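Local atomic coordinates of HAD-superfamily hydrolase, subfamily IA, variant 1 (Ehrlichia chaffeensis, PDB entry 3KZX), a protein that probably catalyses the hydrolysis of 2-phosphoglycolate to glycolate and phosphate, as a member of the haloacid dehalogenase-like hydrolase superfamily. Residues Ile29-Asn34 / Ile183-Ser188; Leu199-Gly204 / Leu213-Phe218. One frame throughout, in Å; residues are numbered along the deposited sequence.

Contact 1: residues Ile29-Asn34 / Ile183-Ser188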
# COMPACT_ATOMS: atom_id res chain seq x y z
N ILE A 29 8.29 -2.24 -6.88
CA ILE A 29 7.06 -1.46 -6.85
C ILE A 29 6.35 -1.73 -5.53
O ILE A 29 6.28 -2.87 -5.10
CB ILE A 29 6.14 -1.81 -8.05
CG1 ILE A 29 6.87 -1.60 -9.39
CG2 ILE A 29 4.87 -0.91 -8.03
CD1 ILE A 29 6.06 -2.01 -10.59
N PHE A 30 5.82 -0.67 -4.90
CA PHE A 30 5.10 -0.78 -3.63
C PHE A 30 3.68 -0.30 -3.76
O PHE A 30 3.44 0.69 -4.43
CB PHE A 30 5.75 0.10 -2.55
CG PHE A 30 7.12 -0.36 -2.11
CD1 PHE A 30 7.26 -1.23 -1.03
CD2 PHE A 30 8.26 0.08 -2.76
CE1 PHE A 30 8.49 -1.65 -0.61
CE2 PHE A 30 9.53 -0.36 -2.33
CZ PHE A 30 9.63 -1.20 -1.26
N ASP A 31 2.76 -0.95 -3.08
CA ASP A 31 1.47 -0.33 -2.84
C ASP A 31 1.62 0.59 -1.64
O ASP A 31 2.60 0.48 -0.88
CB ASP A 31 0.44 -1.42 -2.57
CG ASP A 31 -1.01 -0.94 -2.77
OD1 ASP A 31 -1.25 0.26 -3.05
OD2 ASP A 31 -1.91 -1.79 -2.67
N TRP A 32 0.65 1.49 -1.46
CA TRP A 32 0.69 2.49 -0.42
C TRP A 32 -0.12 2.00 0.81
O TRP A 32 0.45 1.49 1.78
CB TRP A 32 0.20 3.84 -1.01
CG TRP A 32 0.26 4.99 -0.12
CD1 TRP A 32 -0.80 5.68 0.40
CD2 TRP A 32 1.44 5.60 0.43
NE1 TRP A 32 -0.36 6.68 1.21
CE2 TRP A 32 1.01 6.67 1.25
CE3 TRP A 32 2.81 5.36 0.31
CZ2 TRP A 32 1.90 7.49 1.93
CZ3 TRP A 32 3.70 6.18 1.00
CH2 TRP A 32 3.23 7.23 1.80
N TYR A 33 -1.43 2.07 0.74
CA TYR A 33 -2.26 1.73 1.88
C TYR A 33 -2.15 0.22 2.20
O TYR A 33 -2.31 -0.59 1.32
CB TYR A 33 -3.72 2.07 1.64
CG TYR A 33 -4.09 3.55 1.73
CD1 TYR A 33 -3.50 4.39 2.68
CD2 TYR A 33 -5.05 4.07 0.91
CE1 TYR A 33 -3.85 5.72 2.75
CE2 TYR A 33 -5.43 5.41 0.99
CZ TYR A 33 -4.83 6.23 1.89
OH TYR A 33 -5.25 7.55 1.96
N ASN A 34 -1.89 -0.11 3.47
CA ASN A 34 -1.80 -1.50 3.94
C ASN A 34 -0.58 -2.30 3.45
O ASN A 34 -0.46 -3.49 3.72
CB ASN A 34 -3.13 -2.22 3.72
CG ASN A 34 -4.29 -1.41 4.29
OD1 ASN A 34 -4.34 -1.15 5.50
ND2 ASN A 34 -5.19 -0.95 3.43
N ILE A 183 5.54 -5.48 -4.39
CA ILE A 183 5.18 -5.71 -2.99
C ILE A 183 3.84 -5.07 -2.68
O ILE A 183 3.65 -3.89 -2.80
CB ILE A 183 6.25 -5.22 -1.99
CG1 ILE A 183 7.60 -5.88 -2.27
CG2 ILE A 183 5.78 -5.56 -0.53
CD1 ILE A 183 8.81 -5.13 -1.64
N GLY A 184 2.88 -5.92 -2.35
CA GLY A 184 1.52 -5.52 -2.13
C GLY A 184 0.79 -6.49 -1.22
O GLY A 184 1.13 -7.69 -1.10
N ASP A 185 -0.23 -5.97 -0.57
CA ASP A 185 -0.99 -6.74 0.41
C ASP A 185 -2.21 -7.43 -0.16
O ASP A 185 -2.67 -8.43 0.41
CB ASP A 185 -1.46 -5.85 1.57
CG ASP A 185 -2.44 -4.81 1.11
OD1 ASP A 185 -2.00 -3.90 0.41
OD2 ASP A 185 -3.63 -4.93 1.43
N SER A 186 -2.73 -6.93 -1.27
CA SER A 186 -4.04 -7.33 -1.76
C SER A 186 -3.99 -8.30 -2.92
O SER A 186 -3.00 -8.39 -3.65
CB SER A 186 -4.85 -6.10 -2.21
OG SER A 186 -4.26 -5.50 -3.34
N ILE A 187 -5.10 -9.01 -3.10
CA ILE A 187 -5.28 -9.82 -4.30
C ILE A 187 -5.20 -8.99 -5.58
O ILE A 187 -4.60 -9.43 -6.55
CB ILE A 187 -6.61 -10.62 -4.28
CG1 ILE A 187 -6.73 -11.55 -3.05
CG2 ILE A 187 -6.79 -11.40 -5.62
CD1 ILE A 187 -5.44 -12.07 -2.46
N SER A 188 -5.79 -7.80 -5.60
CA SER A 188 -5.68 -6.96 -6.78
C SER A 188 -4.21 -6.61 -7.08
O SER A 188 -3.83 -6.51 -8.24
CB SER A 188 -6.59 -5.70 -6.73
OG SER A 188 -6.26 -4.83 -5.69
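I183 is gripped through both of its backbone polar atoms: its N donates to I29 O (2.8 Å) and its O accepts the N-H of D31 (3.1 Å). The two bonds flank F30 in parallel-strand fashion, and the CA of F30 adds a C-H...O contact to I183 O. Just beyond the strand ends the carboxylates of D31 and D185 converge, with D31 OD2 3.7 Å from D185 OD1 and the two planes only 26° apart. With CG anti to the backbone N (chi1 -161°), the D31 carboxylate swings over so that OD1 takes the N-H of W32 at 2.8 Å from above its plane, a bond that limits its rotation. K159 forms a salt bridge with D31 OD2, D189 brings another acidic group close by, and T35 OG1 makes a weak hydrogen bond to D185 OD1. Two central neighbours of a Rossmann-like parallel sheet, strands 27-30 and 180-184, thus end side by side. D31-T35 matches the HAD signature loop with Y33 at the place of its usual second aspartate, while G184-D189 corresponds to the acidic motif IV. In relatives the first aspartate is the nucleophile, and it, the carbonyl O of the second motif position and a motif IV aspartate bind magnesium; here Y33 O and D185 OD1, two acceptors 3.4 Å apart, would suit such a site. N34 leans on the same aspartate: its O is 3.3 Å from D185 CB, and its CB meets D185 OD2 at 3.6 Å, while its amide turns away to T39. S186, at the N-cap of helix 187-195, bonds through OG to D189 N. Deeper in the sheet, F30 and I183 lie side by side on one face, the phenyl CE1 touching the I183 CD1 methyl at 3.6 Å, and helix 108-117 packs against F30.

Contact 2: residues Leu199-Gly204 / Leu213-Phe218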
# COMPACT_ATOMS: atom_id res chain seq x y z
N LEU A 199 6.75 -9.98 -10.73
CA LEU A 199 6.74 -10.92 -9.63
C LEU A 199 5.99 -10.29 -8.46
O LEU A 199 6.49 -9.33 -7.84
CB LEU A 199 8.16 -11.27 -9.15
CG LEU A 199 8.24 -12.44 -8.17
CD1 LEU A 199 7.94 -13.75 -8.90
CD2 LEU A 199 9.64 -12.47 -7.48
N PRO A 200 4.86 -10.89 -8.09
CA PRO A 200 4.22 -10.44 -6.87
C PRO A 200 4.94 -10.93 -5.63
O PRO A 200 5.40 -12.06 -5.59
CB PRO A 200 2.84 -11.08 -6.97
CG PRO A 200 3.07 -12.36 -7.72
CD PRO A 200 4.23 -12.08 -8.66
N ILE A 201 5.05 -10.07 -4.63
CA ILE A 201 5.42 -10.47 -3.26
C ILE A 201 4.28 -10.00 -2.33
O ILE A 201 3.99 -8.80 -2.25
CB ILE A 201 6.76 -9.87 -2.85
CG1 ILE A 201 7.84 -10.28 -3.84
CG2 ILE A 201 7.14 -10.33 -1.43
CD1 ILE A 201 9.25 -9.79 -3.48
N LYS A 202 3.60 -10.94 -1.68
CA LYS A 202 2.51 -10.60 -0.77
C LYS A 202 3.06 -10.14 0.56
O LYS A 202 3.89 -10.85 1.20
CB LYS A 202 1.55 -11.78 -0.57
CG LYS A 202 0.30 -11.45 0.30
CD LYS A 202 -0.57 -12.65 0.52
CE LYS A 202 -0.29 -13.41 1.85
NZ LYS A 202 -0.79 -12.70 3.11
N TYR A 203 2.60 -8.97 0.98
CA TYR A 203 2.94 -8.38 2.27
C TYR A 203 1.75 -8.55 3.23
O TYR A 203 0.59 -8.27 2.87
CB TYR A 203 3.23 -6.88 2.08
CG TYR A 203 3.48 -6.16 3.36
CD1 TYR A 203 4.76 -6.16 3.95
CD2 TYR A 203 2.46 -5.51 4.01
CE1 TYR A 203 5.00 -5.52 5.14
CE2 TYR A 203 2.67 -4.86 5.24
CZ TYR A 203 3.95 -4.87 5.80
OH TYR A 203 4.19 -4.22 6.99
N GLY A 204 2.02 -8.96 4.44
CA GLY A 204 1.01 -8.86 5.50
C GLY A 204 0.38 -10.20 5.76
O GLY A 204 1.07 -11.22 5.74
N LEU A 213 5.49 -15.72 -3.23
CA LEU A 213 6.37 -15.28 -2.15
C LEU A 213 5.55 -14.41 -1.20
O LEU A 213 4.82 -13.53 -1.67
CB LEU A 213 7.54 -14.44 -2.67
CG LEU A 213 8.85 -15.06 -3.06
CD1 LEU A 213 9.76 -13.97 -3.67
CD2 LEU A 213 9.49 -15.76 -1.85
N SER A 214 5.69 -14.66 0.10
CA SER A 214 4.92 -13.95 1.13
C SER A 214 5.82 -13.61 2.31
O SER A 214 6.57 -14.46 2.77
CB SER A 214 3.79 -14.85 1.64
OG SER A 214 2.93 -15.17 0.56
N PHE A 215 5.70 -12.39 2.81
CA PHE A 215 6.40 -11.94 4.00
C PHE A 215 5.45 -11.13 4.87
O PHE A 215 4.53 -10.48 4.35
CB PHE A 215 7.59 -11.05 3.62
CG PHE A 215 8.67 -11.78 2.89
CD1 PHE A 215 9.63 -12.50 3.59
CD2 PHE A 215 8.74 -11.73 1.50
CE1 PHE A 215 10.64 -13.15 2.89
CE2 PHE A 215 9.72 -12.38 0.82
CZ PHE A 215 10.69 -13.07 1.50
N LYS A 216 5.67 -11.18 6.18
CA LYS A 216 4.80 -10.55 7.16
C LYS A 216 5.28 -9.14 7.56
O LYS A 216 4.51 -8.32 8.07
CB LYS A 216 4.66 -11.45 8.38
CG LYS A 216 3.91 -12.73 8.08
CD LYS A 216 3.76 -13.59 9.31
CE LYS A 216 2.84 -14.79 9.03
NZ LYS A 216 3.05 -15.87 10.07
N ASN A 217 6.53 -8.82 7.27
CA ASN A 217 7.06 -7.52 7.64
C ASN A 217 8.19 -7.09 6.73
O ASN A 217 8.76 -7.91 6.02
CB ASN A 217 7.51 -7.55 9.09
CG ASN A 217 8.64 -8.51 9.30
OD1 ASN A 217 9.72 -8.29 8.78
ND2 ASN A 217 8.40 -9.60 10.02
N PHE A 218 8.52 -5.81 6.77
CA PHE A 218 9.51 -5.25 5.87
C PHE A 218 10.94 -5.57 6.26
O PHE A 218 11.84 -5.46 5.44
CB PHE A 218 9.33 -3.74 5.78
CG PHE A 218 8.19 -3.33 4.92
CD1 PHE A 218 8.13 -3.74 3.59
CD2 PHE A 218 7.18 -2.54 5.42
CE1 PHE A 218 7.05 -3.35 2.80
CE2 PHE A 218 6.13 -2.19 4.64
CZ PHE A 218 6.06 -2.59 3.33
O HOH W 1 5.98 -14.76 -6.00
O HOH W 2 2.08 -12.30 3.52
O HOH W 3 6.44 -4.33 8.35
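K202 and F215 carry a parallel ladder between strands 199-203 and 213-215, whose directions differ by 28°: K202 N donates to L213 O (2.9 Å), F215 N to K202 O (2.9 Å) and G204 N to F215 O (2.9 Å). At the start of the ladder water 1 joins P200 O to L213 N, extending the pairing by one water-mediated link. Y203 and F218 form the main side-chain pair, an offset stack with ring centroids 4.3 Å apart and planes 20° from parallel. Y203 CE1 sits over the middle of the F218 ring, and the tyrosine reaches it because its CG is anti to the backbone N (chi1 175°). Water 3 bridges the tyrosine hydroxyl and the F218 backbone, lying in the plane of the tyrosine ring at its edge; it is 2.6 Å from Y203 OH and accepts the N-H of F218 at 3.0 Å. Strand 213-215 is the outermost on its side of the Rossmann-like sheet, and it runs into helix 218-229, which packs back on the face carrying I201, Y203 and F215; N217 caps that helix through OD1 on D220 N. On this face the CG2 methyl of I201 butts against the edge of the F215 ring, 3.6 Å from CD2, and the F215 ring in turn meets that of F224. L213 CD1 touches both L199 CD2 and I201 CG1, in looser contact. On the reverse face the K202 side chain bends over S214, with CB and CE both beside OG, while OG itself is hydrogen-bonded to I212 O; K202 NZ makes a weak bond to water 2, which also lies near G204 O and F215 O.

Contact 1 and contact 2 lie side by side in one sheet, their centres about 9 Å apart, with strand 180-184 joined to strand 199-203 through G184. Probable hydrogen bonds run from Y203 N to G184 O (2.9 Å) and from G184 N to I201 O (3.1 Å), so the pairing carries on from strand 27-30 to the sheet edge at 213-215. Beyond the strand ends they also pack: Y203 O is 3.4 Å from D185 CB, and Y203 CD2 is 3.6 Å from N34 O. Y203 therefore adjoins N34 and D185, at the margin of the probable active site, while the 213-215 strand stands one step further out.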